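PDB 1TZ7: 4-alpha-glucanotransferase from Aquifex aeolicus, which is an amylomaltase-family enzyme, also called D-enzyme, built round a barrel of eight parallel strands with helical segments inserted between them. Local coordinates for residues P68-S76 / A115-Y123; S79-N87 / W151-K162. All blocks are in the same frame, centred on the assembly; numbering follows the deposited sequence.

Contact 1: residues P68-S76 / A115-Y123; sequences PTSLEAGNS and ALYEVVYEY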
ATOM      1  N   PRO A  68       4.314  -8.848  -1.165  1.00 24.15           N
ATOM      2  CA  PRO A  68       3.792 -10.045  -1.842  1.00 26.60           C
ATOM      3  C   PRO A  68       2.366 -10.383  -1.411  1.00 28.57           C
ATOM      4  O   PRO A  68       2.050 -10.339  -0.222  1.00 24.47           O
ATOM      5  CB  PRO A  68       4.768 -11.159  -1.417  1.00 31.25           C
ATOM      6  CG  PRO A  68       5.576 -10.587  -0.289  1.00 30.54           C
ATOM      7  CD  PRO A  68       5.549  -9.127  -0.412  1.00 26.78           C
ATOM      8  N   THR A  69       1.521 -10.708  -2.377  1.00 24.02           N
ATOM      9  CA  THR A  69       0.129 -11.048  -2.099  1.00 27.30           C
ATOM     10  C   THR A  69      -0.119 -12.519  -2.378  1.00 26.36           C
ATOM     11  O   THR A  69       0.702 -13.190  -2.995  1.00 24.16           O
ATOM     12  CB  THR A  69      -0.815 -10.189  -2.959  1.00 27.27           C
ATOM     13  OG1 THR A  69      -0.474 -10.323  -4.340  1.00 28.20           O
ATOM     14  CG2 THR A  69      -0.624  -8.709  -2.672  1.00 22.24           C
ATOM     15  N   SER A  70      -1.256 -13.016  -1.916  1.00 31.51           N
ATOM     16  CA  SER A  70      -1.613 -14.412  -2.108  1.00 31.02           C
ATOM     17  C   SER A  70      -3.120 -14.565  -2.318  1.00 26.67           C
ATOM     18  O   SER A  70      -3.907 -13.739  -1.863  1.00 20.80           O
ATOM     19  CB  SER A  70      -1.167 -15.244  -0.899  1.00 32.21           C
ATOM     20  OG  SER A  70      -2.030 -15.041   0.205  1.00 27.91           O
ATOM     21  N   LEU A  71      -3.507 -15.630  -3.013  1.00 29.17           N
ATOM     22  CA  LEU A  71      -4.924 -15.995  -3.175  1.00 31.19           C
ATOM     23  C   LEU A  71      -5.620 -16.116  -1.810  1.00 32.77           C
ATOM     24  O   LEU A  71      -6.780 -15.719  -1.653  1.00 31.13           O
ATOM     25  CB  LEU A  71      -5.038 -17.336  -3.921  1.00 24.62           C
ATOM     26  CG  LEU A  71      -5.458 -17.358  -5.409  1.00 48.04           C
ATOM     27  CD1 LEU A  71      -5.487 -15.983  -6.027  1.00 27.07           C
ATOM     28  CD2 LEU A  71      -4.528 -18.277  -6.194  1.00 59.75           C
ATOM     29  N   GLU A  72      -4.897 -16.670  -0.836  1.00 34.37           N
ATOM     30  CA  GLU A  72      -5.468 -17.002   0.478  1.00 39.15           C
ATOM     31  C   GLU A  72      -5.995 -15.750   1.176  1.00 28.36           C
ATOM     32  O   GLU A  72      -7.010 -15.794   1.867  1.00 24.88           O
ATOM     33  CB  GLU A  72      -4.403 -17.672   1.368  1.00 46.74           C
ATOM     34  CG  GLU A  72      -4.161 -19.144   1.061  1.00 59.47           C
ATOM     35  CD  GLU A  72      -3.557 -19.370  -0.315  1.00 73.99           C
ATOM     36  OE1 GLU A  72      -2.564 -18.680  -0.658  1.00 59.82           O
ATOM     37  OE2 GLU A  72      -4.073 -20.242  -1.056  1.00 62.22           O
ATOM     38  N   ALA A  73      -5.294 -14.635   0.982  1.00 18.70           N
ATOM     39  CA  ALA A  73      -5.599 -13.393   1.690  1.00 26.92           C
ATOM     40  C   ALA A  73      -6.429 -12.447   0.813  1.00 24.50           C
ATOM     41  O   ALA A  73      -6.491 -11.246   1.070  1.00 25.83           O
ATOM     42  CB  ALA A  73      -4.311 -12.717   2.126  1.00 30.25           C
ATOM     43  N   GLY A  74      -7.070 -13.003  -0.215  1.00 26.69           N
ATOM     44  CA  GLY A  74      -7.879 -12.217  -1.132  1.00 26.05           C
ATOM     45  C   GLY A  74      -7.048 -11.295  -2.015  1.00 29.87           C
ATOM     46  O   GLY A  74      -7.566 -10.329  -2.568  1.00 27.45           O
ATOM     47  N   ASN A  75      -5.756 -11.603  -2.142  1.00 24.11           N
ATOM     48  CA  ASN A  75      -4.818 -10.786  -2.930  1.00 26.84           C
ATOM     49  C   ASN A  75      -4.628  -9.378  -2.367  1.00 26.50           C
ATOM     50  O   ASN A  75      -4.261  -8.468  -3.091  1.00 28.24           O
ATOM     51  CB  ASN A  75      -5.280 -10.691  -4.389  1.00 24.02           C
ATOM     52  CG  ASN A  75      -5.546 -12.033  -4.995  1.00 28.05           C
ATOM     53  OD1 ASN A  75      -6.692 -12.369  -5.319  1.00 24.32           O
ATOM     54  ND2 ASN A  75      -4.495 -12.822  -5.161  1.00 19.41           N
ATOM     55  N   SER A  76      -4.874  -9.209  -1.070  1.00 32.05           N
ATOM     56  CA  SER A  76      -4.782  -7.891  -0.437  1.00 27.75           C
ATOM     57  C   SER A  76      -3.322  -7.495  -0.243  1.00 31.87           C
ATOM     58  O   SER A  76      -2.530  -8.274   0.283  1.00 28.92           O
ATOM     59  CB  SER A  76      -5.500  -7.892   0.913  1.00 32.65           C
ATOM     60  OG  SER A  76      -5.358  -6.637   1.569  1.00 35.14           O
ATOM     61  N   ALA A 115      -7.486  -7.833 -13.202  1.00 29.47           N
ATOM     62  CA  ALA A 115      -6.238  -8.491 -12.814  1.00 26.49           C
ATOM     63  C   ALA A 115      -6.458  -9.983 -12.638  1.00 27.54           C
ATOM     64  O   ALA A 115      -7.327 -10.410 -11.872  1.00 27.30           O
ATOM     65  CB  ALA A 115      -5.700  -7.886 -11.539  1.00 30.62           C
ATOM     66  N   LEU A 116      -5.666 -10.772 -13.353  1.00 19.72           N
ATOM     67  CA  LEU A 116      -5.824 -12.212 -13.377  1.00 23.08           C
ATOM     68  C   LEU A 116      -4.874 -12.856 -12.351  1.00 18.31           C
ATOM     69  O   LEU A 116      -3.908 -13.529 -12.717  1.00 30.24           O
ATOM     70  CB  LEU A 116      -5.511 -12.749 -14.784  1.00 28.53           C
ATOM     71  CG  LEU A 116      -6.611 -12.773 -15.873  1.00 35.31           C
ATOM     72  CD1 LEU A 116      -7.968 -12.183 -15.487  1.00 28.50           C
ATOM     73  CD2 LEU A 116      -6.134 -12.340 -17.263  1.00 39.90           C
ATOM     74  N   TYR A 117      -5.168 -12.640 -11.069  1.00 21.82           N
ATOM     75  CA  TYR A 117      -4.244 -13.013  -9.991  1.00 22.64           C
ATOM     76  C   TYR A 117      -3.877 -14.496 -10.048  1.00 30.06           C
ATOM     77  O   TYR A 117      -2.701 -14.849 -10.083  1.00 25.36           O
ATOM     78  CB  TYR A 117      -4.846 -12.666  -8.627  1.00 24.77           C
ATOM     79  CG  TYR A 117      -4.708 -11.204  -8.270  1.00 23.25           C
ATOM     80  CD1 TYR A 117      -5.816 -10.364  -8.253  1.00 27.44           C
ATOM     81  CD2 TYR A 117      -3.468 -10.661  -7.962  1.00 27.55           C
ATOM     82  CE1 TYR A 117      -5.695  -9.027  -7.933  1.00 27.55           C
ATOM     83  CE2 TYR A 117      -3.331  -9.322  -7.639  1.00 28.27           C
ATOM     84  CZ  TYR A 117      -4.447  -8.507  -7.625  1.00 18.93           C
ATOM     85  OH  TYR A 117      -4.315  -7.177  -7.306  1.00 18.89           O
ATOM     86  N   GLU A 118      -4.893 -15.359 -10.063  1.00 21.04           N
ATOM     87  CA  GLU A 118      -4.676 -16.804 -10.105  1.00 32.41           C
ATOM     88  C   GLU A 118      -3.659 -17.166 -11.181  1.00 32.37           C
ATOM     89  O   GLU A 118      -2.706 -17.930 -10.926  1.00 41.13           O
ATOM     90  CB  GLU A 118      -5.996 -17.548 -10.378  1.00 29.48           C
ATOM     91  CG  GLU A 118      -6.986 -17.528  -9.216  1.00 38.24           C
ATOM     92  CD  GLU A 118      -7.915 -16.327  -9.257  1.00 45.30           C
ATOM     93  OE1 GLU A 118      -7.684 -15.422 -10.090  1.00 30.54           O
ATOM     94  OE2 GLU A 118      -8.879 -16.287  -8.453  1.00 39.27           O
ATOM     95  N   VAL A 119      -3.853 -16.622 -12.387  1.00 25.94           N
ATOM     96  CA  VAL A 119      -3.044 -17.044 -13.523  1.00 29.03           C
ATOM     97  C   VAL A 119      -1.645 -16.424 -13.528  1.00 26.14           C
ATOM     98  O   VAL A 119      -0.700 -17.054 -13.979  1.00 22.22           O
ATOM     99  CB  VAL A 119      -3.773 -16.868 -14.945  1.00 31.90           C
ATOM    100  CG1 VAL A 119      -5.204 -16.412 -14.843  1.00 50.63           C
ATOM    101  CG2 VAL A 119      -2.928 -16.127 -15.964  1.00 32.64           C
ATOM    102  N   VAL A 120      -1.513 -15.201 -13.011  1.00 23.38           N
ATOM    103  CA  VAL A 120      -0.214 -14.517 -13.020  1.00 29.15           C
ATOM    104  C   VAL A 120       0.721 -15.023 -11.906  1.00 23.26           C
ATOM    105  O   VAL A 120       1.934 -15.008 -12.068  1.00 27.79           O
ATOM    106  CB  VAL A 120      -0.355 -12.965 -12.928  1.00 24.42           C
ATOM    107  CG1 VAL A 120      -1.172 -12.434 -14.103  1.00 29.68           C
ATOM    108  CG2 VAL A 120      -0.966 -12.544 -11.604  1.00 31.22           C
ATOM    109  N   TYR A 121       0.149 -15.478 -10.787  1.00 24.72           N
ATOM    110  CA  TYR A 121       0.942 -16.158  -9.754  1.00 27.41           C
ATOM    111  C   TYR A 121       1.686 -17.330 -10.364  1.00 27.01           C
ATOM    112  O   TYR A 121       2.871 -17.514 -10.117  1.00 25.62           O
ATOM    113  CB  TYR A 121       0.049 -16.657  -8.604  1.00 28.64           C
ATOM    114  CG  TYR A 121      -0.421 -15.568  -7.659  1.00 35.75           C
ATOM    115  CD1 TYR A 121       0.477 -14.662  -7.100  1.00 30.40           C
ATOM    116  CD2 TYR A 121      -1.760 -15.450  -7.323  1.00 32.04           C
ATOM    117  CE1 TYR A 121       0.041 -13.661  -6.233  1.00 24.50           C
ATOM    118  CE2 TYR A 121      -2.203 -14.453  -6.459  1.00 19.96           C
ATOM    119  CZ  TYR A 121      -1.305 -13.569  -5.918  1.00 19.43           C
ATOM    120  OH  TYR A 121      -1.754 -12.585  -5.063  1.00 24.13           O
ATOM    121  N   GLU A 122       0.975 -18.120 -11.169  1.00 27.01           N
ATOM    122  CA  GLU A 122       1.540 -19.333 -11.773  1.00 31.25           C
ATOM    123  C   GLU A 122       2.443 -19.003 -12.959  1.00 28.41           C
ATOM    124  O   GLU A 122       3.524 -19.587 -13.114  1.00 27.25           O
ATOM    125  CB  GLU A 122       0.412 -20.272 -12.233  1.00 32.09           C
ATOM    126  CG  GLU A 122      -0.207 -21.091 -11.113  1.00 41.45           C
ATOM    127  CD  GLU A 122       0.735 -22.160 -10.576  1.00 45.24           C
ATOM    128  OE1 GLU A 122       1.770 -22.432 -11.227  1.00 52.34           O
ATOM    129  OE2 GLU A 122       0.436 -22.730  -9.505  1.00 60.94           O
ATOM    130  N   TYR A 123       1.986 -18.066 -13.794  1.00 26.05           N
ATOM    131  CA  TYR A 123       2.665 -17.748 -15.051  1.00 30.36           C
ATOM    132  C   TYR A 123       3.988 -17.002 -14.810  1.00 27.69           C
ATOM    133  O   TYR A 123       5.007 -17.327 -15.403  1.00 22.96           O
ATOM    134  CB  TYR A 123       1.753 -16.902 -15.947  1.00 31.15           C
ATOM    135  CG  TYR A 123       2.417 -16.438 -17.224  1.00 39.64           C
ATOM    136  CD1 TYR A 123       3.014 -17.350 -18.087  1.00 40.89           C
ATOM    137  CD2 TYR A 123       2.450 -15.088 -17.565  1.00 36.45           C
ATOM    138  CE1 TYR A 123       3.626 -16.934 -19.256  1.00 41.26           C
ATOM    139  CE2 TYR A 123       3.059 -14.663 -18.734  1.00 33.95           C
ATOM    140  CZ  TYR A 123       3.647 -15.592 -19.576  1.00 39.52           C
ATOM    141  OH  TYR A 123       4.253 -15.181 -20.734  1.00 48.87           O
TER
HETATM  142  O   HOH W   1      -2.952  -6.768  -5.088  1.00 43.17           O
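Y121 pushes its hydroxyl from helix 117-133 into the loop after strand 60-62, the second strand of the (beta/alpha)8 barrel, where T69 and N75 grip it. T69 OG1 and Y121 OH share a hydrogen bond of 2.7 Å, and N75 ND2 donates to Y121 OH over 2.8 Å at 150°, with the hydroxyl lying in the amide plane. Both partners come in at the edge of the Y121 ring. The same asparagine lies flat on Y117: amide and ring are stacked only 10° apart, and N75 CB sits 3.7 Å from the Y117 ring centroid, a CH-pi contact over the face. N75 CG is anti to its carbonyl carbon (chi1 -52°), which lays the amide over the Y117 ring and turns ND2 to Y121 OH. Further out, L71 CD1 meets the Y121 edge at CE2, 3.6 Å away, and also packs on the CG of E118, whose carboxylate is salt-bridged to R480. A type I' turn from A73 to S76 positions N75, and S70 O receives N75 N and A73 N from opposite faces of its carbonyl plane. Y117 OH, hydrogen-bonded to W479 O, accepts from a water 2.6 Å away, which donates to N75 O at 2.9 Å.

Contact 2: residues S79-N87 / W151-K162; sequences SSNSLFAGN and WLRDYALYMAIK
F84 faces W151 near the start of helix 149-165, and the loop from N81 to F84 runs back against the helix direction, so that N81 lies beside the later turns. CA atoms of F84 and W151 are 6.9 Å apart, those of S82 and Y155 7.4 Å. The loop keeps its bend through S82, whose OG, anti to the backbone N (chi1 179°), accepts from F84 N at 3.2 Å and A85 N at 3.1 Å, an ST turn and an ST motif on one oxygen. No clear hydrogen bond crosses to the helix; aromatic faces do the work. F84 CB stands over the five-membered ring of W151, 3.9 Å from its centroid, while the two rings, 21° from parallel, have slid until they barely overlap. L152 CB backs the other face of the indole. A85 CB sits above the Y155 ring, 3.7 Å from its centroid, with M159 CG beneath the opposite face, and A85 CB also touches W151 CZ3 at 3.6 Å. S82 CB leans obliquely on Y155, and N81 CB comes to 3.5 Å from Y158 OH. Elsewhere on the helix, A156 packs on helix 192-218 and L157 on helix 181-190. The contact thus fastens a loop following the second barrel strand to a helical insertion that precedes the third, an elaboration of the (beta/alpha)8 barrel.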
ATOM      1  N   SER A  79      -2.180  -7.651   3.563  1.00 32.16           N
ATOM      2  CA  SER A  79      -2.039  -8.922   4.283  1.00 33.07           C
ATOM      3  C   SER A  79      -1.011  -9.820   3.590  1.00 27.13           C
ATOM      4  O   SER A  79      -1.366 -10.703   2.800  1.00 34.34           O
ATOM      5  CB  SER A  79      -3.388  -9.634   4.380  1.00 30.21           C
ATOM      6  OG  SER A  79      -3.352 -10.653   5.356  1.00 37.98           O
ATOM      7  N   SER A  80       0.260  -9.587   3.901  1.00 34.69           N
ATOM      8  CA  SER A  80       1.370 -10.166   3.153  1.00 29.91           C
ATOM      9  C   SER A  80       2.248 -10.996   4.080  1.00 30.93           C
ATOM     10  O   SER A  80       2.266 -10.780   5.288  1.00 33.47           O
ATOM     11  CB  SER A  80       2.211  -9.045   2.516  1.00 30.37           C
ATOM     12  OG  SER A  80       3.318  -9.570   1.808  1.00 29.22           O
ATOM     13  N   ASN A  81       2.986 -11.940   3.509  1.00 22.62           N
ATOM     14  CA  ASN A  81       3.969 -12.692   4.278  1.00 21.60           C
ATOM     15  C   ASN A  81       5.307 -11.930   4.468  1.00 22.15           C
ATOM     16  O   ASN A  81       6.272 -12.489   4.966  1.00 27.43           O
ATOM     17  CB  ASN A  81       4.216 -14.088   3.652  1.00 25.10           C
ATOM     18  CG  ASN A  81       4.675 -14.019   2.189  1.00 29.03           C
ATOM     19  OD1 ASN A  81       5.244 -13.026   1.747  1.00 37.22           O
ATOM     20  ND2 ASN A  81       4.423 -15.095   1.441  1.00 39.15           N
ATOM     21  N   SER A  82       5.340 -10.651   4.070  1.00 22.27           N
ATOM     22  CA  SER A  82       6.508  -9.791   4.332  1.00 29.64           C
ATOM     23  C   SER A  82       6.186  -8.312   4.126  1.00 30.06           C
ATOM     24  O   SER A  82       5.633  -7.927   3.097  1.00 28.10           O
ATOM     25  CB  SER A  82       7.673 -10.189   3.432  1.00 31.61           C
ATOM     26  OG  SER A  82       8.793  -9.349   3.650  1.00 28.33           O
ATOM     27  N   LEU A  83       6.550  -7.486   5.111  1.00 28.47           N
ATOM     28  CA  LEU A  83       6.375  -6.032   5.015  1.00 30.60           C
ATOM     29  C   LEU A  83       7.539  -5.381   4.274  1.00 25.60           C
ATOM     30  O   LEU A  83       7.532  -4.175   4.035  1.00 27.54           O
ATOM     31  CB  LEU A  83       6.251  -5.415   6.419  1.00 33.10           C
ATOM     32  CG  LEU A  83       5.045  -5.867   7.241  1.00 34.41           C
ATOM     33  CD1 LEU A  83       5.161  -5.378   8.677  1.00 33.35           C
ATOM     34  CD2 LEU A  83       3.742  -5.374   6.603  1.00 34.75           C
ATOM     35  N   PHE A  84       8.537  -6.182   3.917  1.00 28.46           N
ATOM     36  CA  PHE A  84       9.756  -5.665   3.299  1.00 29.01           C
ATOM     37  C   PHE A  84       9.859  -6.058   1.817  1.00 24.19           C
ATOM     38  O   PHE A  84      10.301  -5.266   0.988  1.00 25.71           O
ATOM     39  CB  PHE A  84      10.984  -6.171   4.062  1.00 25.84           C
ATOM     40  CG  PHE A  84      11.172  -5.516   5.397  1.00 32.56           C
ATOM     41  CD1 PHE A  84      10.427  -5.925   6.499  1.00 30.31           C
ATOM     42  CD2 PHE A  84      12.092  -4.479   5.557  1.00 27.83           C
ATOM     43  CE1 PHE A  84      10.599  -5.313   7.743  1.00 31.52           C
ATOM     44  CE2 PHE A  84      12.264  -3.867   6.799  1.00 29.46           C
ATOM     45  CZ  PHE A  84      11.516  -4.287   7.889  1.00 30.27           C
ATOM     46  N   ALA A  85       9.439  -7.273   1.496  1.00 26.74           N
ATOM     47  CA  ALA A  85       9.655  -7.834   0.163  1.00 26.83           C
ATOM     48  C   ALA A  85       8.753  -7.162  -0.879  1.00 24.68           C
ATOM     49  O   ALA A  85       7.767  -6.518  -0.538  1.00 24.97           O
ATOM     50  CB  ALA A  85       9.413  -9.334   0.181  1.00 29.19           C
ATOM     51  N   GLY A  86       9.110  -7.325  -2.149  1.00 27.01           N
ATOM     52  CA  GLY A  86       8.276  -6.893  -3.248  1.00 28.07           C
ATOM     53  C   GLY A  86       7.450  -8.032  -3.835  1.00 28.67           C
ATOM     54  O   GLY A  86       7.768  -9.208  -3.652  1.00 26.12           O
ATOM     55  N   ASN A  87       6.392  -7.666  -4.549  1.00 27.47           N
ATOM     56  CA  ASN A  87       5.420  -8.622  -5.078  1.00 23.51           C
ATOM     57  C   ASN A  87       5.811  -9.055  -6.499  1.00 21.10           C
ATOM     58  O   ASN A  87       5.826  -8.238  -7.417  1.00 25.72           O
ATOM     59  CB  ASN A  87       4.026  -7.965  -5.094  1.00 27.87           C
ATOM     60  CG  ASN A  87       2.902  -8.964  -5.270  1.00 27.71           C
ATOM     61  OD1 ASN A  87       3.123 -10.183  -5.309  1.00 23.39           O
ATOM     62  ND2 ASN A  87       1.677  -8.452  -5.381  1.00 22.09           N
ATOM     63  N   TRP A 151      16.689  -7.865   6.135  1.00 30.21           N
ATOM     64  CA  TRP A 151      15.392  -8.560   5.934  1.00 28.43           C
ATOM     65  C   TRP A 151      15.455  -9.753   4.950  1.00 32.03           C
ATOM     66  O   TRP A 151      14.691 -10.709   5.086  1.00 31.65           O
ATOM     67  CB  TRP A 151      14.313  -7.572   5.475  1.00 28.78           C
ATOM     68  CG  TRP A 151      14.504  -7.065   4.075  1.00 28.21           C
ATOM     69  CD1 TRP A 151      15.205  -5.962   3.695  1.00 35.74           C
ATOM     70  CD2 TRP A 151      13.979  -7.636   2.869  1.00 27.69           C
ATOM     71  NE1 TRP A 151      15.155  -5.810   2.330  1.00 29.48           N
ATOM     72  CE2 TRP A 151      14.407  -6.826   1.798  1.00 33.53           C
ATOM     73  CE3 TRP A 151      13.191  -8.754   2.583  1.00 27.42           C
ATOM     74  CZ2 TRP A 151      14.076  -7.098   0.472  1.00 25.42           C
ATOM     75  CZ3 TRP A 151      12.863  -9.022   1.259  1.00 29.70           C
ATOM     76  CH2 TRP A 151      13.305  -8.197   0.227  1.00 25.29           C
ATOM     77  N   LEU A 152      16.355  -9.689   3.968  1.00 29.48           N
ATOM     78  CA  LEU A 152      16.268 -10.573   2.796  1.00 30.19           C
ATOM     79  C   LEU A 152      16.816 -11.978   3.070  1.00 28.95           C
ATOM     80  O   LEU A 152      16.309 -12.951   2.535  1.00 29.12           O
ATOM     81  CB  LEU A 152      16.990  -9.955   1.602  1.00 23.90           C
ATOM     82  CG  LEU A 152      16.986 -10.788   0.310  1.00 24.05           C
ATOM     83  CD1 LEU A 152      15.566 -11.172  -0.111  1.00 33.27           C
ATOM     84  CD2 LEU A 152      17.686 -10.033  -0.803  1.00 31.78           C
ATOM     85  N   ARG A 153      17.855 -12.073   3.901  1.00 25.72           N
ATOM     86  CA  ARG A 153      18.361 -13.379   4.340  1.00 28.32           C
ATOM     87  C   ARG A 153      17.248 -14.170   5.005  1.00 25.23           C
ATOM     88  O   ARG A 153      17.085 -15.362   4.757  1.00 25.44           O
ATOM     89  CB  ARG A 153      19.532 -13.209   5.320  1.00 25.05           C
ATOM     90  CG  ARG A 153      20.823 -12.731   4.673  1.00 48.19           C
ATOM     91  CD  ARG A 153      21.735 -11.929   5.613  1.00 58.11           C
ATOM     92  NE  ARG A 153      23.150 -12.260   5.430  1.00 68.25           N
ATOM     93  CZ  ARG A 153      23.893 -11.867   4.389  1.00 75.19           C
ATOM     94  NH1 ARG A 153      25.171 -12.222   4.316  1.00 78.94           N
ATOM     95  NH2 ARG A 153      23.362 -11.122   3.423  1.00 80.44           N
ATOM     96  N   ASP A 154      16.479 -13.491   5.849  1.00 28.13           N
ATOM     97  CA  ASP A 154      15.405 -14.120   6.589  1.00 24.89           C
ATOM     98  C   ASP A 154      14.223 -14.449   5.682  1.00 26.75           C
ATOM     99  O   ASP A 154      13.585 -15.474   5.848  1.00 24.34           O
ATOM    100  CB  ASP A 154      14.948 -13.214   7.730  1.00 29.93           C
ATOM    101  CG  ASP A 154      15.939 -13.175   8.872  1.00 30.91           C
ATOM    102  OD1 ASP A 154      16.258 -12.069   9.351  1.00 32.38           O
ATOM    103  OD2 ASP A 154      16.451 -14.196   9.352  1.00 24.00           O
ATOM    104  N   TYR A 155      13.934 -13.570   4.722  1.00 24.72           N
ATOM    105  CA  TYR A 155      12.759 -13.739   3.876  1.00 26.21           C
ATOM    106  C   TYR A 155      12.960 -14.873   2.885  1.00 29.01           C
ATOM    107  O   TYR A 155      12.095 -15.718   2.726  1.00 27.09           O
ATOM    108  CB  TYR A 155      12.421 -12.459   3.122  1.00 24.71           C
ATOM    109  CG  TYR A 155      11.260 -12.641   2.164  1.00 32.73           C
ATOM    110  CD1 TYR A 155       9.962 -12.791   2.638  1.00 26.39           C
ATOM    111  CD2 TYR A 155      11.467 -12.690   0.789  1.00 26.04           C
ATOM    112  CE1 TYR A 155       8.893 -12.971   1.769  1.00 30.80           C
ATOM    113  CE2 TYR A 155      10.406 -12.869  -0.091  1.00 26.63           C
ATOM    114  CZ  TYR A 155       9.120 -13.009   0.406  1.00 25.78           C
ATOM    115  OH  TYR A 155       8.064 -13.187  -0.465  1.00 27.87           O
ATOM    116  N   ALA A 156      14.106 -14.879   2.219  1.00 23.88           N
ATOM    117  CA  ALA A 156      14.407 -15.896   1.214  1.00 28.52           C
ATOM    118  C   ALA A 156      14.495 -17.298   1.843  1.00 31.23           C
ATOM    119  O   ALA A 156      14.128 -18.293   1.216  1.00 29.91           O
ATOM    120  CB  ALA A 156      15.689 -15.561   0.506  1.00 29.31           C
ATOM    121  N   LEU A 157      14.986 -17.363   3.077  1.00 28.00           N
ATOM    122  CA  LEU A 157      15.041 -18.625   3.812  1.00 32.47           C
ATOM    123  C   LEU A 157      13.642 -19.036   4.273  1.00 27.12           C
ATOM    124  O   LEU A 157      13.290 -20.204   4.240  1.00 26.48           O
ATOM    125  CB  LEU A 157      15.973 -18.498   5.017  1.00 28.89           C
ATOM    126  CG  LEU A 157      16.189 -19.770   5.842  1.00 27.12           C
ATOM    127  CD1 LEU A 157      16.811 -20.868   4.993  1.00 39.90           C
ATOM    128  CD2 LEU A 157      17.054 -19.475   7.058  1.00 34.08           C
ATOM    129  N   TYR A 158      12.860 -18.058   4.699  1.00 29.38           N
ATOM    130  CA  TYR A 158      11.465 -18.278   5.078  1.00 32.32           C
ATOM    131  C   TYR A 158      10.683 -18.902   3.919  1.00 29.45           C
ATOM    132  O   TYR A 158       9.918 -19.837   4.115  1.00 22.18           O
ATOM    133  CB  TYR A 158      10.840 -16.939   5.506  1.00 36.11           C
ATOM    134  CG  TYR A 158       9.326 -16.898   5.581  1.00 30.86           C
ATOM    135  CD1 TYR A 158       8.658 -17.197   6.766  1.00 29.66           C
ATOM    136  CD2 TYR A 158       8.566 -16.515   4.480  1.00 23.61           C
ATOM    137  CE1 TYR A 158       7.269 -17.137   6.846  1.00 34.76           C
ATOM    138  CE2 TYR A 158       7.173 -16.451   4.549  1.00 26.40           C
ATOM    139  CZ  TYR A 158       6.534 -16.762   5.730  1.00 33.09           C
ATOM    140  OH  TYR A 158       5.157 -16.699   5.801  1.00 34.78           O
ATOM    141  N   MET A 159      10.904 -18.387   2.712  1.00 25.11           N
ATOM    142  CA  MET A 159      10.186 -18.860   1.528  1.00 28.57           C
ATOM    143  C   MET A 159      10.655 -20.253   1.105  1.00 28.00           C
ATOM    144  O   MET A 159       9.878 -21.038   0.581  1.00 25.21           O
ATOM    145  CB  MET A 159      10.375 -17.883   0.362  1.00 25.11           C
ATOM    146  CG  MET A 159       9.689 -16.527   0.559  1.00 31.03           C
ATOM    147  SD  MET A 159       7.899 -16.647   0.672  1.00 26.85           S
ATOM    148  CE  MET A 159       7.466 -17.085  -1.024  1.00 30.00           C
ATOM    149  N   ALA A 160      11.933 -20.546   1.337  1.00 33.28           N
ATOM    150  CA  ALA A 160      12.519 -21.831   0.930  1.00 28.12           C
ATOM    151  C   ALA A 160      12.050 -22.968   1.839  1.00 28.01           C
ATOM    152  O   ALA A 160      11.834 -24.092   1.381  1.00 28.67           O
ATOM    153  CB  ALA A 160      14.030 -21.745   0.936  1.00 35.56           C
ATOM    154  N   ILE A 161      11.895 -22.666   3.127  1.00 28.36           N
ATOM    155  CA  ILE A 161      11.414 -23.648   4.101  1.00 36.38           C
ATOM    156  C   ILE A 161       9.909 -23.867   3.943  1.00 35.74           C
ATOM    157  O   ILE A 161       9.421 -24.987   4.069  1.00 23.31           O
ATOM    158  CB  ILE A 161      11.738 -23.181   5.551  1.00 34.88           C
ATOM    159  CG1 ILE A 161      13.250 -23.053   5.746  1.00 37.96           C
ATOM    160  CG2 ILE A 161      11.164 -24.164   6.573  1.00 32.60           C
ATOM    161  CD1 ILE A 161      13.642 -22.205   6.934  1.00 31.74           C
ATOM    162  N   LYS A 162       9.182 -22.784   3.663  1.00 36.15           N
ATOM    163  CA  LYS A 162       7.741 -22.860   3.401  1.00 42.25           C
ATOM    164  C   LYS A 162       7.461 -23.741   2.179  1.00 43.59           C
ATOM    165  O   LYS A 162       6.490 -24.495   2.154  1.00 35.32           O
ATOM    166  CB  LYS A 162       7.167 -21.454   3.172  1.00 39.90           C
ATOM    167  CG  LYS A 162       5.648 -21.396   3.168  1.00 43.28           C
ATOM    168  CD  LYS A 162       5.136 -19.978   3.424  1.00 57.07           C
ATOM    169  CE  LYS A 162       5.008 -19.184   2.135  1.00 58.28           C
ATOM    170  NZ  LYS A 162       3.804 -18.312   2.141  1.00 60.43           N
TER

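How the contacts relate
Contacts 1 and 2 use successive parts of one loop, which reaches helix 117-133 through residues 68-76 and helix 149-165 through 79-87. Their centres lie about 16 Å apart, yet the two loop parts are tied together directly. P68 O and S80 OG are 2.5 Å apart, probably hydrogen-bonded, and S80 OG also accepts from S82 N in an ST turn. A second probable bond joins T69 OG1 to N87 ND2 at 3.0 Å, linking the residue that grips the Y121 hydroxyl in contact 1 to the far end of the contact 2 loop. P68 CD packs 3.4 Å from A85 O. Both helices, like the loop, fall between barrel strands 60-62 and 222-227.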